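Xyloglucan-specific endo-beta-1,4-glucanase GH12 (Aspergillus niveus, PDB 4NPR) probably hydrolyses internal beta-1,4-glucosidic linkages in xyloglucan with retention of the beta configuration, as a family 12 glycoside hydrolase. Local coordinates at residues A[51-56]-A[75-80]; A[65-70]-A[237-242]; A[83-88]-A[223-228]; A[95-100]-A[213-218]; A[125-130]-A[137-142]. All coordinates share one frame; numbering follows the deposited sequence.

Contact 1: residues A[51-56]-A[75-80]; sequences ATSGSQ and SWSGGQ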
# COMPACT_ATOMS: atom_id res chain seq x y z
N ALA A 51 -5.51 -19.49 1.63
CA ALA A 51 -5.27 -19.78 3.04
C ALA A 51 -5.99 -21.06 3.37
O ALA A 51 -7.09 -21.32 2.83
CB ALA A 51 -5.77 -18.65 3.95
N THR A 52 -5.38 -21.82 4.27
CA THR A 52 -5.96 -23.03 4.82
C THR A 52 -6.93 -22.63 5.93
O THR A 52 -7.79 -23.39 6.26
CB THR A 52 -4.87 -23.93 5.44
OG1 THR A 52 -4.15 -23.21 6.45
CG2 THR A 52 -3.88 -24.34 4.40
N SER A 53 -6.82 -21.41 6.44
CA SER A 53 -7.38 -21.06 7.75
C SER A 53 -7.34 -19.50 7.94
O SER A 53 -6.49 -18.84 7.40
CB SER A 53 -6.50 -21.87 8.76
OG SER A 53 -6.40 -21.38 10.07
N GLY A 54 -8.29 -18.92 8.66
CA GLY A 54 -8.16 -17.51 9.09
C GLY A 54 -9.34 -16.61 8.75
O GLY A 54 -10.28 -17.00 8.08
N SER A 55 -9.28 -15.37 9.21
CA SER A 55 -10.25 -14.38 8.80
C SER A 55 -9.69 -13.00 9.11
O SER A 55 -8.57 -12.89 9.61
CB SER A 55 -11.62 -14.61 9.44
OG SER A 55 -11.60 -14.55 10.88
N GLN A 56 -10.44 -11.96 8.80
CA GLN A 56 -9.97 -10.61 8.98
C GLN A 56 -11.11 -9.63 8.94
O GLN A 56 -11.92 -9.72 8.04
CB GLN A 56 -8.98 -10.25 7.87
CG GLN A 56 -8.59 -8.78 7.75
CD GLN A 56 -7.40 -8.62 6.85
OE1 GLN A 56 -6.91 -9.61 6.28
NE2 GLN A 56 -6.91 -7.37 6.70
N SER A 75 -6.16 -13.16 11.49
CA SER A 75 -5.30 -14.32 11.60
C SER A 75 -5.42 -15.05 10.29
O SER A 75 -6.52 -15.19 9.77
CB SER A 75 -5.78 -15.25 12.70
OG SER A 75 -5.81 -14.59 13.96
N TRP A 76 -4.28 -15.52 9.78
CA TRP A 76 -4.18 -16.29 8.53
C TRP A 76 -3.12 -17.37 8.66
O TRP A 76 -2.08 -17.18 9.32
CB TRP A 76 -3.79 -15.39 7.36
CG TRP A 76 -4.78 -14.37 6.98
CD1 TRP A 76 -4.64 -13.05 7.06
CD2 TRP A 76 -6.07 -14.61 6.43
NE1 TRP A 76 -5.77 -12.41 6.62
CE2 TRP A 76 -6.66 -13.36 6.21
CE3 TRP A 76 -6.77 -15.76 6.11
CZ2 TRP A 76 -7.94 -13.22 5.68
CZ3 TRP A 76 -8.07 -15.63 5.58
CH2 TRP A 76 -8.64 -14.36 5.37
N SER A 77 -3.38 -18.50 8.03
CA SER A 77 -2.31 -19.48 7.91
C SER A 77 -2.45 -20.25 6.63
O SER A 77 -3.48 -20.14 5.94
CB SER A 77 -2.22 -20.38 9.11
OG SER A 77 -3.35 -21.20 9.16
N GLY A 78 -1.36 -20.96 6.28
CA GLY A 78 -1.15 -21.60 4.96
C GLY A 78 -0.83 -20.67 3.81
O GLY A 78 -0.63 -19.44 3.98
N GLY A 79 -0.82 -21.22 2.60
CA GLY A 79 -0.40 -20.50 1.41
C GLY A 79 0.84 -19.67 1.61
O GLY A 79 0.81 -18.46 1.42
N GLN A 80 1.94 -20.32 1.99
CA GLN A 80 3.24 -19.67 2.13
C GLN A 80 3.49 -18.81 0.90
O GLN A 80 3.24 -19.23 -0.25
CB GLN A 80 4.41 -20.69 2.36
CG GLN A 80 5.33 -20.99 1.16
CD GLN A 80 6.39 -19.90 0.90
OE1 GLN A 80 6.94 -19.33 1.84
NE2 GLN A 80 6.69 -19.64 -0.35
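Gln56 OE1 is gripped by two donors: Trp76 NE1 donates to it at 3.0 Å, and Ser85 OG, from the loop that follows, makes a second hydrogen bond. The acceptor lies in the plane of the indole, at its edge, so the N-H reaches it in the ring plane, at a fairly open angle of 158°, while the amide plane is turned 61° from the ring. Gln56 gets there with CG anti to the backbone N (chi1 168°) and an extended chain that crosses the indole at about a right angle. The other amide atom, NE2, is held by Thr72 OG1, which leaves the amide little freedom to flip.

The six-membered part of the indole lies along the facing strand. Its CZ3 sits 3.6 Å from Gly54 C, possible because glycine brings no side chain onto this face, and CH2 passes Ser55 CA at 3.8 Å, over the face of the ring. Ala51 CB closes in on CE3 at 3.7 Å. On the opposite face of the sheet Ser53 OG and Ser77 OG share a weak hydrogen bond of 3.2 Å.

Behind the side chains runs the antiparallel ladder of the hairpin 53-64/67-77, with Ser55 N to Ser75 O at 2.8 Å as its shortest rung here. At the open end of the hairpin, far from its turn, Ser77 O takes Thr52 N at 3.0 Å, along with a weak bond from Thr52 OG1. One face of this surface hairpin end is thus small and polar, whereas on the other the buried indole keeps its single N-H paired and is helped into orientation by a glutamine held at both amide atoms.

Contact 2: residues A[65-70]-A[237-242]; sequences GNTIVW and DYSVSV. With SO4 (sulfate ion), chain C.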
# COMPACT_ATOMS: atom_id res chain seq x y z
N GLY A 65 -10.81 16.26 9.16
CA GLY A 65 -10.26 16.94 7.99
C GLY A 65 -10.01 15.89 6.94
O GLY A 65 -10.91 15.11 6.65
N ASN A 66 -8.78 15.82 6.41
CA ASN A 66 -8.43 14.72 5.49
C ASN A 66 -7.62 13.59 6.13
O ASN A 66 -6.97 12.85 5.43
CB ASN A 66 -7.73 15.24 4.24
CG ASN A 66 -8.08 14.38 3.01
OD1 ASN A 66 -9.24 13.95 2.83
ND2 ASN A 66 -7.08 14.12 2.17
N THR A 67 -7.75 13.43 7.45
CA THR A 67 -7.05 12.40 8.23
C THR A 67 -7.95 11.27 8.72
O THR A 67 -8.90 11.50 9.46
CB THR A 67 -6.41 13.06 9.46
OG1 THR A 67 -5.54 14.09 9.01
CG2 THR A 67 -5.62 12.07 10.30
N ILE A 68 -7.63 10.04 8.33
CA ILE A 68 -8.46 8.88 8.67
C ILE A 68 -7.73 8.04 9.72
O ILE A 68 -6.50 7.98 9.71
CB ILE A 68 -8.86 8.04 7.44
CG1 ILE A 68 -9.77 6.87 7.84
CG2 ILE A 68 -7.65 7.50 6.68
CD1 ILE A 68 -10.55 6.27 6.67
N VAL A 69 -8.50 7.50 10.68
CA VAL A 69 -8.03 6.63 11.76
C VAL A 69 -8.79 5.32 11.62
O VAL A 69 -10.02 5.31 11.56
CB VAL A 69 -8.31 7.31 13.15
CG1 VAL A 69 -7.83 6.46 14.34
CG2 VAL A 69 -7.70 8.73 13.18
N TRP A 70 -8.07 4.21 11.49
CA TRP A 70 -8.71 2.91 11.30
C TRP A 70 -7.82 1.80 11.76
O TRP A 70 -6.66 2.06 12.14
CB TRP A 70 -9.08 2.68 9.83
CG TRP A 70 -7.92 2.65 8.83
CD1 TRP A 70 -7.25 3.73 8.30
CD2 TRP A 70 -7.34 1.49 8.20
NE1 TRP A 70 -6.30 3.31 7.38
CE2 TRP A 70 -6.34 1.94 7.31
CE3 TRP A 70 -7.57 0.12 8.30
CZ2 TRP A 70 -5.59 1.06 6.53
CZ3 TRP A 70 -6.83 -0.74 7.54
CH2 TRP A 70 -5.85 -0.29 6.68
N ASP A 237 -3.16 7.63 12.42
CA ASP A 237 -3.52 8.65 11.47
C ASP A 237 -2.87 8.43 10.09
O ASP A 237 -1.74 7.97 9.97
CB ASP A 237 -3.20 10.04 12.01
CG ASP A 237 -1.76 10.29 12.11
OD1 ASP A 237 -1.14 9.69 13.02
OD2 ASP A 237 -1.24 11.07 11.26
N TYR A 238 -3.65 8.71 9.06
CA TYR A 238 -3.23 8.57 7.69
C TYR A 238 -3.88 9.70 6.91
O TYR A 238 -5.07 9.97 7.08
CB TYR A 238 -3.64 7.20 7.07
CG TYR A 238 -3.34 7.14 5.57
CD1 TYR A 238 -2.03 6.97 5.11
CD2 TYR A 238 -4.33 7.34 4.63
CE1 TYR A 238 -1.72 6.98 3.76
CE2 TYR A 238 -4.04 7.35 3.28
CZ TYR A 238 -2.74 7.16 2.83
OH TYR A 238 -2.47 7.14 1.47
N SER A 239 -3.10 10.39 6.09
CA SER A 239 -3.64 11.32 5.12
C SER A 239 -2.80 11.30 3.87
O SER A 239 -1.63 10.91 3.92
CB SER A 239 -3.70 12.77 5.62
OG SER A 239 -2.49 13.16 6.16
N VAL A 240 -3.46 11.66 2.77
CA VAL A 240 -2.81 11.91 1.50
C VAL A 240 -3.67 12.84 0.68
O VAL A 240 -4.89 12.81 0.76
CB VAL A 240 -2.51 10.59 0.71
CG1 VAL A 240 -3.77 9.92 0.22
CG2 VAL A 240 -1.55 10.84 -0.45
N SER A 241 -3.02 13.69 -0.09
CA SER A 241 -3.72 14.48 -1.08
C SER A 241 -2.90 14.58 -2.39
O SER A 241 -1.69 14.63 -2.39
CB SER A 241 -4.12 15.86 -0.49
OG SER A 241 -2.98 16.71 -0.33
N VAL A 242 -3.61 14.57 -3.50
CA VAL A 242 -2.98 14.80 -4.78
C VAL A 242 -3.18 16.26 -5.16
O VAL A 242 -4.29 16.70 -5.41
CB VAL A 242 -3.58 13.87 -5.85
CG1 VAL A 242 -3.08 14.26 -7.25
CG2 VAL A 242 -3.26 12.40 -5.54
S SO4 C . -2.16 15.47 8.72
O1 SO4 C . -0.71 15.15 8.71
O2 SO4 C . -2.88 14.17 8.75
O3 SO4 C . -2.45 16.27 9.94
O4 SO4 C . -2.55 16.25 7.50
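Thr67 meets both Asp237 and a sulfate across this strand pair. Its CB stands 3.8 Å from sulfate O2. Of the two branches, CG2 packs on Asp237 CB at 3.6 Å, and OG1 reaches out to hydrogen-bond sulfate O2 at 2.7 Å. The first torsion (chi1 -57°) divides the work: it leaves the methyl anti to the backbone N, beside the aspartate, and OG1 beside that N. Ser239 OG, one residue past Tyr238, grips the same sulfate oxygen at 2.8 Å, so a single O2 bridges the two strands. The ion probably comes from the crystallisation liquor.

These are neighbouring antiparallel strands, 67-77 and 231-240, of the six-stranded sheet in the GH12 beta-jelly roll. Ile68 and Tyr238 form the hydrogen-bonded pair: Ile68 N to Tyr238 O is short, 2.8 Å, while the return bond from Tyr238 N to Ile68 O is weak.

On the buried face, away from the sulfate, Ile68 CG2 touches the edge of the Tyr238 ring, in its plane, 3.9 Å from CD2. Trp108, on strand 105-113, meets that ring edge-to-face, and Phe60 packs against Ile68.

Contact 3: residues A[83-88]-A[223-228]; sequences VKSFAN and TEPFSG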
# COMPACT_ATOMS: atom_id res chain seq x y z
N VAL A 83 -0.22 -13.50 -0.63
CA VAL A 83 -0.91 -12.46 0.10
C VAL A 83 -2.37 -12.90 0.25
O VAL A 83 -2.99 -13.35 -0.72
CB VAL A 83 -0.88 -11.13 -0.67
CG1 VAL A 83 -1.70 -10.10 0.02
CG2 VAL A 83 0.54 -10.62 -0.88
N LYS A 84 -2.91 -12.76 1.45
CA LYS A 84 -4.26 -13.07 1.68
C LYS A 84 -5.19 -11.89 1.47
O LYS A 84 -6.39 -12.08 1.30
CB LYS A 84 -4.44 -13.59 3.12
CG LYS A 84 -3.48 -14.70 3.54
CD LYS A 84 -3.40 -15.76 2.46
CE LYS A 84 -2.71 -16.97 3.00
NZ LYS A 84 -1.25 -16.80 2.87
N SER A 85 -4.68 -10.67 1.53
CA SER A 85 -5.56 -9.51 1.50
C SER A 85 -4.79 -8.20 1.37
O SER A 85 -3.55 -8.14 1.40
CB SER A 85 -6.39 -9.48 2.79
OG SER A 85 -5.55 -9.31 3.96
N PHE A 86 -5.53 -7.12 1.22
CA PHE A 86 -4.93 -5.84 1.19
C PHE A 86 -5.98 -4.82 1.60
O PHE A 86 -6.48 -4.05 0.77
CB PHE A 86 -4.40 -5.52 -0.20
CG PHE A 86 -3.82 -4.14 -0.31
CD1 PHE A 86 -2.87 -3.69 0.65
CD2 PHE A 86 -4.23 -3.27 -1.30
CE1 PHE A 86 -2.35 -2.39 0.59
CE2 PHE A 86 -3.69 -1.98 -1.39
CZ PHE A 86 -2.76 -1.53 -0.43
N ALA A 87 -6.29 -4.84 2.90
CA ALA A 87 -7.14 -3.83 3.50
C ALA A 87 -6.34 -2.54 3.51
O ALA A 87 -5.21 -2.51 3.97
CB ALA A 87 -7.47 -4.22 4.92
N ASN A 88 -6.97 -1.47 3.03
CA ASN A 88 -6.32 -0.23 2.72
C ASN A 88 -7.32 0.87 2.70
O ASN A 88 -8.52 0.66 2.49
CB ASN A 88 -5.68 -0.29 1.34
CG ASN A 88 -6.71 -0.41 0.24
OD1 ASN A 88 -7.06 0.56 -0.43
ND2 ASN A 88 -7.23 -1.61 0.05
N THR A 223 -2.09 -2.75 4.56
CA THR A 223 -1.18 -3.82 4.89
C THR A 223 -1.52 -5.09 4.10
O THR A 223 -2.71 -5.36 3.88
CB THR A 223 -1.19 -4.11 6.41
OG1 THR A 223 -0.34 -5.24 6.72
CG2 THR A 223 -2.57 -4.39 6.86
N GLU A 224 -0.49 -5.85 3.70
CA GLU A 224 -0.67 -7.16 3.01
C GLU A 224 -0.13 -8.26 3.90
O GLU A 224 1.09 -8.41 4.03
CB GLU A 224 0.08 -7.24 1.67
CG GLU A 224 -0.53 -6.46 0.53
CD GLU A 224 0.33 -6.52 -0.76
OE1 GLU A 224 1.58 -6.53 -0.64
OE2 GLU A 224 -0.23 -6.49 -1.90
N PRO A 225 -1.01 -9.02 4.51
CA PRO A 225 -0.56 -10.12 5.35
C PRO A 225 -0.37 -11.46 4.62
O PRO A 225 -1.14 -11.79 3.71
CB PRO A 225 -1.67 -10.22 6.37
CG PRO A 225 -2.89 -9.84 5.63
CD PRO A 225 -2.44 -8.72 4.72
N PHE A 226 0.63 -12.23 5.05
CA PHE A 226 0.85 -13.59 4.55
C PHE A 226 0.40 -14.63 5.60
O PHE A 226 -0.32 -15.56 5.29
CB PHE A 226 2.30 -13.76 4.12
CG PHE A 226 2.75 -12.82 2.99
CD1 PHE A 226 3.00 -11.46 3.22
CD2 PHE A 226 2.98 -13.30 1.71
CE1 PHE A 226 3.47 -10.62 2.19
CE2 PHE A 226 3.42 -12.46 0.67
CZ PHE A 226 3.68 -11.12 0.92
N SER A 227 0.79 -14.44 6.86
CA SER A 227 0.37 -15.29 7.96
C SER A 227 0.70 -14.71 9.32
O SER A 227 1.49 -13.77 9.44
CB SER A 227 1.05 -16.63 7.86
OG SER A 227 2.42 -16.43 8.06
N GLY A 228 0.08 -15.30 10.34
CA GLY A 228 0.14 -14.86 11.73
C GLY A 228 -1.19 -15.06 12.46
O GLY A 228 -2.18 -15.49 11.86
O HOH W 1 -4.98 -6.72 4.82
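Val83 spreads its two methyls over two different partners: CG2 rests 3.7 Å from Phe226 CZ, and CG1 lies 3.8 Å from Glu224 CB. With CG1 anti to the backbone N (chi1 175°), the fork straddles the gap between the aromatic ring and the glutamate stem. Three residues on, Phe86 packs on the same stem from another side, CD1 coming within 3.6 Å of Glu224 CG, with the ring turned 72° from the carboxylate. Asn88 CB lies over one face of the Phe86 ring.

Lys84 binds through both ends. Its backbone N points at Pro225 O, 3.0 Å away and almost perfectly straight. The side chain bends at chi2 and chi4, curling round until NZ meets Phe226 O at 2.9 Å, in the carbonyl plane and on a lone pair. Gly78 O, Gly79 O and Gln82 O also lie within hydrogen-bonding range of NZ, so that four backbone carbonyls share the three N-H of one buried ammonium.

A water bridges the two chains near Ala87: it donates to Ser85 OG and to Thr223 O and accepts from Ala87 N at 3.0 Å. Ser85 OG also brushes Pro225 CG at 3.2 Å and is hydrogen-bonded to Gln56.

At the end of the strand Phe226 and Ser227 both face Val118, a classic beta bulge at which the chain turns a corner. Strand 215-226 runs between 87-97 and 117-128 in the nine-stranded sheet, and Trp74 and Trp76 of strand 67-77, in the other sheet of the jelly roll, pack against Pro225.

Contact 4: residues A[95-100]-A[213-218]; sequences PKKLSS and DLYLVD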
# COMPACT_ATOMS: atom_id res chain seq x y z
N PRO A 95 -8.02 11.58 -11.74
CA PRO A 95 -6.70 11.21 -12.25
C PRO A 95 -5.93 12.37 -12.87
O PRO A 95 -6.53 13.29 -13.37
CB PRO A 95 -7.03 10.13 -13.28
CG PRO A 95 -8.27 9.48 -12.70
CD PRO A 95 -9.07 10.64 -12.20
N LYS A 96 -4.60 12.30 -12.80
CA LYS A 96 -3.73 13.36 -13.28
C LYS A 96 -2.48 12.77 -13.89
O LYS A 96 -1.90 11.84 -13.35
CB LYS A 96 -3.25 14.24 -12.12
CG LYS A 96 -4.08 15.47 -11.82
CD LYS A 96 -3.18 16.62 -11.39
CE LYS A 96 -4.00 17.85 -11.04
NZ LYS A 96 -4.56 17.67 -9.68
N LYS A 97 -2.04 13.35 -15.00
CA LYS A 97 -0.75 13.00 -15.54
C LYS A 97 0.33 13.36 -14.56
O LYS A 97 0.27 14.41 -13.94
CB LYS A 97 -0.48 13.75 -16.84
CG LYS A 97 -1.31 13.26 -18.01
CD LYS A 97 -1.15 14.16 -19.21
CE LYS A 97 -2.06 13.66 -20.31
NZ LYS A 97 -1.96 14.52 -21.52
N LEU A 98 1.37 12.55 -14.50
CA LEU A 98 2.47 12.82 -13.60
C LEU A 98 3.15 14.14 -13.83
O LEU A 98 3.66 14.73 -12.89
CB LEU A 98 3.51 11.73 -13.71
CG LEU A 98 2.94 10.41 -13.28
CD1 LEU A 98 3.98 9.33 -13.56
CD2 LEU A 98 2.53 10.47 -11.81
N SER A 99 3.16 14.61 -15.06
CA SER A 99 3.82 15.88 -15.40
C SER A 99 3.03 17.08 -14.88
O SER A 99 3.58 18.19 -14.79
CB SER A 99 4.04 15.98 -16.92
OG SER A 99 2.90 15.49 -17.64
N SER A 100 1.76 16.89 -14.55
CA SER A 100 0.98 17.98 -14.01
C SER A 100 0.76 17.88 -12.50
O SER A 100 -0.02 18.65 -11.94
CB SER A 100 -0.35 18.04 -14.73
OG SER A 100 -1.11 16.92 -14.36
N ASP A 213 4.12 11.11 -18.99
CA ASP A 213 2.84 11.29 -19.66
C ASP A 213 1.76 10.34 -19.08
O ASP A 213 0.57 10.46 -19.40
CB ASP A 213 3.00 11.09 -21.19
CG ASP A 213 1.95 11.87 -22.02
OD1 ASP A 213 1.40 12.87 -21.52
OD2 ASP A 213 1.67 11.48 -23.18
N LEU A 214 2.16 9.41 -18.23
CA LEU A 214 1.21 8.49 -17.63
C LEU A 214 0.35 9.21 -16.61
O LEU A 214 0.76 10.25 -16.10
CB LEU A 214 1.94 7.31 -16.98
CG LEU A 214 2.77 6.43 -17.93
CD1 LEU A 214 3.69 5.49 -17.15
CD2 LEU A 214 1.91 5.61 -18.91
N TYR A 215 -0.82 8.64 -16.34
CA TYR A 215 -1.79 9.12 -15.32
C TYR A 215 -1.64 8.40 -13.99
O TYR A 215 -1.68 7.19 -13.96
CB TYR A 215 -3.24 8.88 -15.79
CG TYR A 215 -3.66 9.75 -16.94
CD1 TYR A 215 -3.48 9.33 -18.27
CD2 TYR A 215 -4.23 11.01 -16.72
CE1 TYR A 215 -3.85 10.16 -19.33
CE2 TYR A 215 -4.62 11.84 -17.77
CZ TYR A 215 -4.42 11.42 -19.08
OH TYR A 215 -4.81 12.24 -20.10
N LEU A 216 -1.54 9.14 -12.89
CA LEU A 216 -1.74 8.56 -11.53
C LEU A 216 -3.21 8.29 -11.35
O LEU A 216 -3.95 9.23 -11.41
CB LEU A 216 -1.25 9.56 -10.46
CG LEU A 216 -1.36 9.23 -8.95
CD1 LEU A 216 -0.90 7.82 -8.60
CD2 LEU A 216 -0.53 10.24 -8.16
N VAL A 217 -3.64 7.05 -11.16
CA VAL A 217 -5.10 6.75 -11.03
C VAL A 217 -5.63 6.11 -9.73
O VAL A 217 -6.86 6.02 -9.56
CB VAL A 217 -5.65 5.90 -12.21
CG1 VAL A 217 -5.23 6.50 -13.53
CG2 VAL A 217 -5.23 4.43 -12.11
N ASP A 218 -4.74 5.65 -8.85
CA ASP A 218 -5.13 5.08 -7.55
C ASP A 218 -3.97 5.35 -6.56
O ASP A 218 -2.82 5.15 -6.92
CB ASP A 218 -5.43 3.55 -7.67
CG ASP A 218 -6.93 3.23 -8.02
OD1 ASP A 218 -7.82 3.32 -7.11
OD2 ASP A 218 -7.21 2.82 -9.19
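The Tyr215 ring carries the Lys97 side chain on one face: CG stands 3.8 Å from the ring centroid, 20° off the normal, a clear CH-pi contact. At the edge, near the ring plane, comes the carbonyl carbon of Pro95. The pair sits where strands 87-97 and 215-226 run antiparallel in the nine-stranded sheet of the jelly roll, close to the end of the first. Lys97 and Tyr215 form a non-hydrogen-bonded pair whose backbones come within 4.0 Å, CA to CA. Both side chains run the same way, the lysine extended beyond CG, so that CE ends 3.1 Å from Tyr215 OH. NZ then reaches Asp213 OD1 only in a long salt bridge of 3.7 Å.

Lys96 and Leu216 are the hydrogen-bonded pair next door. Leu216 N to Lys96 O is short at 2.8 Å, whereas the bond back from Lys96 N is weak. Leu98 N extends the ladder to Leu214 O.

Leu98 crosses Leu216 at about a right angle, CD2 resting 4.1 Å from Leu216 CB. The same leucine also touches Phe201 and Glu205 of helix 198-207, so it links the sheet to the helix. Pro95 CB meets Val217 CG1 at the other end.

After Lys97 the chain coils into a 3-10 turn, and Lys97 O accepts both Ser100 N and Ser100 OG, the hydroxyl at 2.9 Å.

Contact 5: residues A[125-130]-A[137-142]; sequences MFLSTS and YEIMVW
Met125, Leu127, Ile139 and Val141 make the close-packed, buried part of this strand pair. Met125 bends at chi3 (-86°), and that brings CE against two methyls, 4.0 Å from Ile139 CG2 and nearly as near Val141 CG2. Leu127 CD1 meets Ile139 CD1 at 3.9 Å, and Leu127 CB sits on Tyr137 CB at 3.8 Å.

The backbone is equally snug here. Ile139 N to Met125 O is 2.8 Å and nearly straight, and Met125 N answers to Ile139 O.

The looser parts are the partly exposed Tyr137 ring, which leads away from Leu127, and, on the other face, Phe126. Phe126, also partly exposed, lies alongside Glu138, both side chains pointing the same way, with CE1 3.4 Å from Glu138 CG and the ring only 25° from the carboxylate plane. His135 stacks on the Phe126 ring. Glu138 is extended, CG anti to the backbone N, and buried, with Met179 and Val181 of strand 179-186 against it.

Strands 117-128 and 137-146 form a beta hairpin in the nine-stranded sheet of the GH12 jelly roll, and the face bearing Phe126 and Glu138 is probably the one that lines the substrate cleft, as in other family members.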
# COMPACT_ATOMS: atom_id res chain seq x y z
N MET A 125 0.37 2.58 -5.39
CA MET A 125 -0.03 3.59 -6.34
C MET A 125 0.06 3.07 -7.77
O MET A 125 1.05 2.46 -8.16
CB MET A 125 0.86 4.80 -6.21
CG MET A 125 0.86 5.40 -4.83
SD MET A 125 2.04 6.76 -4.80
CE MET A 125 3.53 5.85 -4.42
N PHE A 126 -0.96 3.36 -8.56
CA PHE A 126 -1.16 2.74 -9.83
C PHE A 126 -1.17 3.77 -10.95
O PHE A 126 -1.75 4.86 -10.78
CB PHE A 126 -2.49 2.03 -9.78
CG PHE A 126 -2.47 0.79 -8.94
CD1 PHE A 126 -1.95 -0.38 -9.45
CD2 PHE A 126 -2.93 0.82 -7.63
CE1 PHE A 126 -1.91 -1.53 -8.68
CE2 PHE A 126 -2.92 -0.31 -6.86
CZ PHE A 126 -2.40 -1.51 -7.38
N LEU A 127 -0.50 3.45 -12.06
CA LEU A 127 -0.50 4.28 -13.25
C LEU A 127 -1.27 3.67 -14.39
O LEU A 127 -1.45 2.44 -14.46
CB LEU A 127 0.90 4.51 -13.71
CG LEU A 127 1.74 5.14 -12.64
CD1 LEU A 127 3.15 5.33 -13.15
CD2 LEU A 127 1.11 6.45 -12.26
N SER A 128 -1.73 4.54 -15.30
CA SER A 128 -2.37 4.09 -16.53
C SER A 128 -2.15 5.07 -17.66
O SER A 128 -1.80 6.24 -17.41
CB SER A 128 -3.84 3.83 -16.34
OG SER A 128 -4.29 3.04 -17.42
N THR A 129 -2.33 4.59 -18.89
CA THR A 129 -2.14 5.41 -20.09
C THR A 129 -3.32 6.35 -20.35
O THR A 129 -3.17 7.37 -21.03
CB THR A 129 -1.85 4.56 -21.37
OG1 THR A 129 -2.99 3.73 -21.70
CG2 THR A 129 -0.63 3.67 -21.17
N SER A 130 -4.50 6.02 -19.82
CA SER A 130 -5.64 6.96 -19.88
C SER A 130 -6.32 6.98 -18.51
O SER A 130 -6.14 6.03 -17.75
CB SER A 130 -6.63 6.52 -20.96
OG SER A 130 -7.29 5.31 -20.59
N TYR A 137 1.32 0.16 -14.63
CA TYR A 137 2.33 0.23 -13.61
C TYR A 137 1.80 0.17 -12.21
O TYR A 137 0.71 0.61 -11.89
CB TYR A 137 3.15 1.49 -13.75
CG TYR A 137 4.10 1.45 -14.89
CD1 TYR A 137 5.31 0.78 -14.76
CD2 TYR A 137 3.79 2.05 -16.09
CE1 TYR A 137 6.20 0.74 -15.82
CE2 TYR A 137 4.68 2.03 -17.16
CZ TYR A 137 5.89 1.37 -17.02
OH TYR A 137 6.76 1.31 -18.09
N GLU A 138 2.63 -0.36 -11.35
CA GLU A 138 2.33 -0.31 -9.96
C GLU A 138 3.58 0.09 -9.22
O GLU A 138 4.66 -0.46 -9.48
CB GLU A 138 1.81 -1.66 -9.46
CG GLU A 138 1.45 -1.65 -7.96
CD GLU A 138 1.03 -3.02 -7.44
OE1 GLU A 138 1.05 -4.04 -8.18
OE2 GLU A 138 0.68 -3.09 -6.25
N ILE A 139 3.42 1.03 -8.30
CA ILE A 139 4.50 1.46 -7.42
C ILE A 139 4.13 1.25 -5.95
O ILE A 139 3.11 1.74 -5.45
CB ILE A 139 4.81 2.92 -7.67
CG1 ILE A 139 5.43 3.08 -9.05
CG2 ILE A 139 5.81 3.43 -6.64
CD1 ILE A 139 4.42 3.27 -10.14
N MET A 140 4.95 0.50 -5.25
CA MET A 140 4.70 0.24 -3.86
C MET A 140 5.80 0.89 -3.05
O MET A 140 6.96 0.94 -3.45
CB MET A 140 4.66 -1.25 -3.55
CG MET A 140 3.85 -2.10 -4.50
SD MET A 140 3.31 -3.66 -3.70
CE MET A 140 2.09 -3.18 -2.47
N VAL A 141 5.43 1.34 -1.86
CA VAL A 141 6.38 1.88 -0.94
C VAL A 141 6.12 1.21 0.38
O VAL A 141 5.10 1.45 1.02
CB VAL A 141 6.27 3.41 -0.82
CG1 VAL A 141 7.30 3.89 0.17
CG2 VAL A 141 6.49 4.05 -2.20
N TRP A 142 7.05 0.34 0.74
CA TRP A 142 6.94 -0.47 1.94
C TRP A 142 7.61 0.27 3.10
O TRP A 142 8.83 0.45 3.13
CB TRP A 142 7.61 -1.82 1.73
CG TRP A 142 6.93 -2.76 0.78
CD1 TRP A 142 6.21 -2.45 -0.35
CD2 TRP A 142 6.96 -4.17 0.84
NE1 TRP A 142 5.75 -3.59 -0.96
CE2 TRP A 142 6.21 -4.66 -0.25
CE3 TRP A 142 7.52 -5.08 1.73
CZ2 TRP A 142 6.00 -6.03 -0.46
CZ3 TRP A 142 7.32 -6.46 1.52
CH2 TRP A 142 6.58 -6.91 0.44

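In the fold
Contacts 1 and 3 form one cluster, their centres 10 Å apart, joined by the hydrogen bond from Ser85 OG to Gln56 OE1 (2.7 Å) and by Lys84 NZ bonding to Gly78 O. Contacts 4 and 5 form a second, also 10 Å between centres, where Tyr215 N bonds to Ser128 O; the centres of contacts 4 and 5 lie 36 and 27 Å from that of contact 1. Contacts 3 and 4 share strands 87-97 and 215-226, but their centres lie 27 Å apart. Glu224 OE1 of contact 3 packs on Met140 CE of contact 5 at 3.8 Å, on what is probably the cleft side of the nine-stranded sheet. Contact 2 shares strand 67-77 and the six-stranded sheet with contact 1, 29 Å away between centres, and its Trp70 packs on Ala87 of contact 3.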